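Local coordinates for inositol-1-monophosphatase SuhB (Mycobacterium tuberculosis, PDB 2Q74), which probably catalyses the magnesium-dependent hydrolysis of inositol 1-phosphate to free myo-inositol and phosphate, the last step of myo-inositol biosynthesis, at residues L18-R30 with V58-L71. Sequence-based numbering, arbitrary orientation.
Sequences LAAEAAAFVRGRR and VVDTDTERLLRDRL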
loop_
_atom_site.group_PDB
_atom_site.type_symbol
_atom_site.label_atom_id
_atom_site.label_comp_id
_atom_site.label_asym_id
_atom_site.label_seq_id
_atom_site.Cartn_x
_atom_site.Cartn_y
_atom_site.Cartn_z
ATOM N N LEU A 18 -19.332 13.240 9.086
ATOM C CA LEU A 18 -19.165 12.146 10.029
ATOM C C LEU A 18 -17.880 11.364 9.779
ATOM O O LEU A 18 -17.171 11.009 10.732
ATOM C CB LEU A 18 -20.357 11.197 9.990
ATOM C CG LEU A 18 -21.656 11.714 10.581
ATOM C CD1 LEU A 18 -22.591 10.560 10.767
ATOM C CD2 LEU A 18 -21.426 12.401 11.902
ATOM N N ALA A 19 -17.585 11.107 8.505
ATOM C CA ALA A 19 -16.360 10.428 8.123
ATOM C C ALA A 19 -15.130 11.196 8.632
ATOM O O ALA A 19 -14.229 10.610 9.279
ATOM C CB ALA A 19 -16.302 10.257 6.614
ATOM N N ALA A 20 -15.106 12.504 8.377
ATOM C CA ALA A 20 -13.974 13.358 8.774
ATOM C C ALA A 20 -13.816 13.397 10.288
ATOM O O ALA A 20 -12.696 13.274 10.813
ATOM C CB ALA A 20 -14.131 14.771 8.242
ATOM N N GLU A 21 -14.938 13.584 10.980
ATOM C CA GLU A 21 -14.965 13.533 12.440
ATOM C C GLU A 21 -14.385 12.241 12.975
ATOM O O GLU A 21 -13.484 12.250 13.791
ATOM C CB GLU A 21 -16.399 13.620 12.944
ATOM C CG GLU A 21 -16.951 14.989 13.133
ATOM C CD GLU A 21 -18.338 14.918 13.722
ATOM O OE1 GLU A 21 -18.491 14.333 14.819
ATOM O OE2 GLU A 21 -19.282 15.408 13.063
ATOM N N ALA A 22 -14.942 11.129 12.517
ATOM C CA ALA A 22 -14.564 9.805 12.995
ATOM C C ALA A 22 -13.086 9.510 12.697
ATOM O O ALA A 22 -12.385 8.950 13.540
ATOM C CB ALA A 22 -15.476 8.750 12.395
ATOM N N ALA A 23 -12.597 9.953 11.540
ATOM C CA ALA A 23 -11.189 9.790 11.201
ATOM C C ALA A 23 -10.331 10.488 12.249
ATOM O O ALA A 23 -9.381 9.907 12.780
ATOM C CB ALA A 23 -10.902 10.348 9.816
ATOM N N ALA A 24 -10.674 11.729 12.558
ATOM C CA ALA A 24 -9.949 12.502 13.567
ATOM C C ALA A 24 -9.909 11.780 14.922
ATOM O O ALA A 24 -8.913 11.847 15.661
ATOM C CB ALA A 24 -10.589 13.880 13.729
ATOM N N PHE A 25 -11.004 11.102 15.250
ATOM C CA PHE A 25 -11.134 10.397 16.528
ATOM C C PHE A 25 -10.293 9.132 16.537
ATOM O O PHE A 25 -9.619 8.836 17.515
ATOM C CB PHE A 25 -12.607 10.044 16.741
ATOM C CG PHE A 25 -12.887 9.312 18.016
ATOM C CD1 PHE A 25 -12.968 9.988 19.208
ATOM C CD2 PHE A 25 -13.111 7.943 18.011
ATOM C CE1 PHE A 25 -13.257 9.307 20.401
ATOM C CE2 PHE A 25 -13.393 7.256 19.185
ATOM C CZ PHE A 25 -13.463 7.939 20.380
ATOM N N VAL A 26 -10.342 8.384 15.442
ATOM C CA VAL A 26 -9.533 7.175 15.294
ATOM C C VAL A 26 -8.050 7.510 15.397
ATOM O O VAL A 26 -7.286 6.853 16.073
ATOM C CB VAL A 26 -9.807 6.520 13.909
ATOM C CG1 VAL A 26 -8.786 5.445 13.597
ATOM C CG2 VAL A 26 -11.226 5.979 13.872
ATOM N N ARG A 27 -7.673 8.542 14.674
ATOM C CA ARG A 27 -6.313 9.015 14.583
ATOM C C ARG A 27 -5.812 9.354 15.987
ATOM O O ARG A 27 -4.696 9.000 16.382
ATOM C CB ARG A 27 -6.343 10.215 13.644
ATOM C CG ARG A 27 -5.063 10.894 13.372
ATOM C CD ARG A 27 -4.905 11.242 11.892
ATOM N NE ARG A 27 -6.129 11.607 11.170
ATOM C CZ ARG A 27 -6.809 12.745 11.300
ATOM N NH1 ARG A 27 -6.441 13.660 12.184
ATOM N NH2 ARG A 27 -7.877 12.969 10.545
ATOM N N GLY A 28 -6.678 9.984 16.770
ATOM C CA GLY A 28 -6.352 10.324 18.144
ATOM C C GLY A 28 -6.383 9.160 19.114
ATOM O O GLY A 28 -5.517 9.040 19.984
ATOM N N ARG A 29 -7.400 8.315 18.989
ATOM C CA ARG A 29 -7.539 7.155 19.865
ATOM C C ARG A 29 -6.425 6.131 19.657
ATOM O O ARG A 29 -5.952 5.527 20.620
ATOM C CB ARG A 29 -8.895 6.486 19.656
ATOM C CG ARG A 29 -10.049 7.136 20.405
ATOM C CD ARG A 29 -9.906 6.978 21.943
ATOM N NE ARG A 29 -10.049 5.584 22.365
ATOM C CZ ARG A 29 -9.484 5.036 23.447
ATOM N NH1 ARG A 29 -8.704 5.736 24.260
ATOM N NH2 ARG A 29 -9.689 3.750 23.708
ATOM N N ARG A 30 -6.009 5.940 18.405
ATOM C CA ARG A 30 -4.924 5.019 18.098
ATOM C C ARG A 30 -3.657 5.423 18.852
ATOM O O ARG A 30 -3.001 4.580 19.446
ATOM C CB ARG A 30 -4.664 4.928 16.574
ATOM C CG ARG A 30 -3.551 3.923 16.223
ATOM C CD ARG A 30 -3.298 3.702 14.725
ATOM N NE ARG A 30 -1.873 3.452 14.506
ATOM C CZ ARG A 30 -1.206 2.354 14.877
ATOM N NH1 ARG A 30 -1.821 1.345 15.450
ATOM N NH2 ARG A 30 0.089 2.249 14.644
ATOM N N VAL A 58 -11.087 -2.120 20.705
ATOM C CA VAL A 58 -11.422 -0.985 21.545
ATOM C C VAL A 58 -11.723 0.241 20.698
ATOM O O VAL A 58 -12.780 0.833 20.844
ATOM C CB VAL A 58 -10.292 -0.668 22.561
ATOM C CG1 VAL A 58 -10.647 0.539 23.387
ATOM C CG2 VAL A 58 -10.064 -1.853 23.470
ATOM N N VAL A 59 -10.806 0.606 19.808
ATOM C CA VAL A 59 -10.965 1.813 19.006
ATOM C C VAL A 59 -12.143 1.680 18.053
ATOM O O VAL A 59 -12.877 2.644 17.819
ATOM C CB VAL A 59 -9.716 2.142 18.196
ATOM C CG1 VAL A 59 -9.996 3.343 17.317
ATOM C CG2 VAL A 59 -8.538 2.401 19.101
ATOM N N ASP A 60 -12.314 0.471 17.527
ATOM C CA ASP A 60 -13.391 0.160 16.600
ATOM C C ASP A 60 -14.741 0.405 17.271
ATOM O O ASP A 60 -15.605 1.078 16.711
ATOM C CB ASP A 60 -13.262 -1.290 16.122
ATOM C CG ASP A 60 -14.105 -1.585 14.917
ATOM O OD1 ASP A 60 -13.897 -0.935 13.863
ATOM O OD2 ASP A 60 -14.966 -2.488 15.013
ATOM N N THR A 61 -14.897 -0.102 18.487
ATOM C CA THR A 61 -16.130 0.081 19.241
ATOM C C THR A 61 -16.367 1.542 19.593
ATOM O O THR A 61 -17.473 2.058 19.438
ATOM C CB THR A 61 -16.097 -0.709 20.557
ATOM O OG1 THR A 61 -15.638 -2.037 20.298
ATOM C CG2 THR A 61 -17.484 -0.754 21.174
ATOM N N ASP A 62 -15.323 2.198 20.090
ATOM C CA ASP A 62 -15.414 3.585 20.506
ATOM C C ASP A 62 -15.915 4.448 19.357
ATOM O O ASP A 62 -16.818 5.275 19.535
ATOM C CB ASP A 62 -14.050 4.092 20.984
ATOM C CG ASP A 62 -13.609 3.469 22.325
ATOM O OD1 ASP A 62 -14.466 3.033 23.128
ATOM O OD2 ASP A 62 -12.388 3.426 22.575
ATOM N N THR A 63 -15.335 4.227 18.177
ATOM C CA THR A 63 -15.651 5.009 16.979
ATOM C C THR A 63 -17.047 4.695 16.454
ATOM O O THR A 63 -17.744 5.558 15.929
ATOM C CB THR A 63 -14.628 4.734 15.864
ATOM O OG1 THR A 63 -13.310 5.002 16.336
ATOM C CG2 THR A 63 -14.896 5.598 14.649
ATOM N N GLU A 64 -17.443 3.438 16.592
ATOM C CA GLU A 64 -18.813 3.020 16.292
ATOM C C GLU A 64 -19.813 3.782 17.176
ATOM O O GLU A 64 -20.861 4.237 16.694
ATOM C CB GLU A 64 -18.950 1.511 16.524
ATOM C CG GLU A 64 -20.338 0.920 16.261
ATOM C CD GLU A 64 -20.581 0.602 14.812
ATOM O OE1 GLU A 64 -20.157 1.416 13.964
ATOM O OE2 GLU A 64 -21.191 -0.458 14.529
ATOM N N ARG A 65 -19.475 3.915 18.461
ATOM C CA ARG A 65 -20.287 4.678 19.399
ATOM C C ARG A 65 -20.393 6.155 18.980
ATOM O O ARG A 65 -21.481 6.717 18.966
ATOM C CB ARG A 65 -19.744 4.551 20.836
ATOM C CG ARG A 65 -20.810 4.812 21.880
ATOM C CD ARG A 65 -20.317 4.692 23.303
ATOM N NE ARG A 65 -19.860 3.340 23.636
ATOM C CZ ARG A 65 -18.587 2.965 23.785
ATOM N NH1 ARG A 65 -17.589 3.829 23.635
ATOM N NH2 ARG A 65 -18.304 1.704 24.090
ATOM N N LEU A 66 -19.264 6.767 18.634
ATOM C CA LEU A 66 -19.233 8.152 18.173
ATOM C C LEU A 66 -20.192 8.350 17.023
ATOM O O LEU A 66 -20.980 9.284 17.012
ATOM C CB LEU A 66 -17.813 8.534 17.732
ATOM C CG LEU A 66 -17.509 9.979 17.291
ATOM C CD1 LEU A 66 -16.013 10.235 17.319
ATOM C CD2 LEU A 66 -18.055 10.296 15.923
ATOM N N LEU A 67 -20.124 7.452 16.054
ATOM C CA LEU A 67 -20.939 7.550 14.846
ATOM C C LEU A 67 -22.428 7.349 15.108
ATOM O O LEU A 67 -23.265 8.035 14.509
ATOM C CB LEU A 67 -20.464 6.534 13.818
ATOM C CG LEU A 67 -19.153 6.873 13.123
ATOM C CD1 LEU A 67 -18.641 5.661 12.377
ATOM C CD2 LEU A 67 -19.325 8.044 12.175
ATOM N N ARG A 68 -22.749 6.404 15.988
ATOM C CA ARG A 68 -24.134 6.145 16.358
ATOM C C ARG A 68 -24.758 7.334 17.081
ATOM O O ARG A 68 -25.887 7.715 16.779
ATOM C CB ARG A 68 -24.229 4.887 17.222
ATOM C CG ARG A 68 -24.060 3.588 16.426
ATOM C CD ARG A 68 -24.204 2.341 17.303
ATOM N NE ARG A 68 -23.990 1.108 16.538
ATOM C CZ ARG A 68 -24.908 0.493 15.786
ATOM N NH1 ARG A 68 -26.146 0.971 15.680
ATOM N NH2 ARG A 68 -24.581 -0.617 15.134
ATOM N N ASP A 69 -24.016 7.915 18.025
ATOM C CA ASP A 69 -24.476 9.079 18.773
ATOM C C ASP A 69 -24.684 10.252 17.838
ATOM O O ASP A 69 -25.733 10.872 17.849
ATOM C CB ASP A 69 -23.477 9.455 19.876
ATOM C CG ASP A 69 -23.360 8.380 20.961
ATOM O OD1 ASP A 69 -24.304 7.578 21.118
ATOM O OD2 ASP A 69 -22.323 8.331 21.664
ATOM N N ARG A 70 -23.696 10.541 17.009
ATOM C CA ARG A 70 -23.785 11.679 16.104
ATOM C C ARG A 70 -24.940 11.526 15.118
ATOM O O ARG A 70 -25.571 12.500 14.718
ATOM C CB ARG A 70 -22.460 11.873 15.366
ATOM C CG ARG A 70 -21.315 12.355 16.259
ATOM C CD ARG A 70 -21.475 13.807 16.634
ATOM N NE ARG A 70 -21.349 14.667 15.462
ATOM C CZ ARG A 70 -22.107 15.726 15.204
ATOM N NH1 ARG A 70 -23.097 16.067 16.011
ATOM N NH2 ARG A 70 -21.886 16.442 14.121
ATOM N N LEU A 71 -25.215 10.291 14.732
ATOM C CA LEU A 71 -26.323 10.006 13.843
ATOM C C LEU A 71 -27.658 10.142 14.556
ATOM O O LEU A 71 -28.643 10.543 13.947
ATOM C CB LEU A 71 -26.173 8.619 13.223
ATOM C CG LEU A 71 -25.286 8.555 11.971
ATOM C CD1 LEU A 71 -24.918 7.125 11.633
ATOM C CD2 LEU A 71 -25.956 9.227 10.779
#
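The antiparallel helix pair that covers one side of the large sheet in the inositol monophosphatase fold, here 18-30 against 58-71, is packed along a mainly apolar seam flanked by two salt bridges. At one, Arg-70 grips Glu-21 side-on: NE donates to OE1 at 2.9 Å, on the syn side, and NH2 to OE2 at 3.0 Å; these stronger bonds pair one nitrogen with each oxygen although the two planes are 33° apart, and NE also reaches OE2 weakly. At the other, Arg-29 bends at chi2 and chi3 so that NE and NH2 converge on Asp-62 OD2, each by a weak bond (NH2 2.9 Å), while OD1 takes Arg-65 NH1. Phe-25 has CG anti to the backbone N (chi1 180°), which sends the ring across to helix 58-71. Leu-66 CD1 lies over one face in a CH-pi contact, 3.8 Å from the centroid, while Asp-62 CB and Thr-63 OG1 meet the edge. The small Ala-22 sits where the backbones come near at Thr-63, CA to CA 6.3 Å, and Ala-22 CB lies 3.9 Å from Leu-67 CD2; Leu-18 CD1 meets Leu-71 CG at 3.6 Å. The Thr-63 hydroxyl donates to Val-59 O of its own helix at 2.8 Å. Beneath the pair, Ala-22 and Leu-67 rest on strand 120-127, Ala-19 and Ala-23 on strand 130-138, and Leu-71 on strand 100-104, while Val-59 approaches Ile-106, a probable substrate-binding residue.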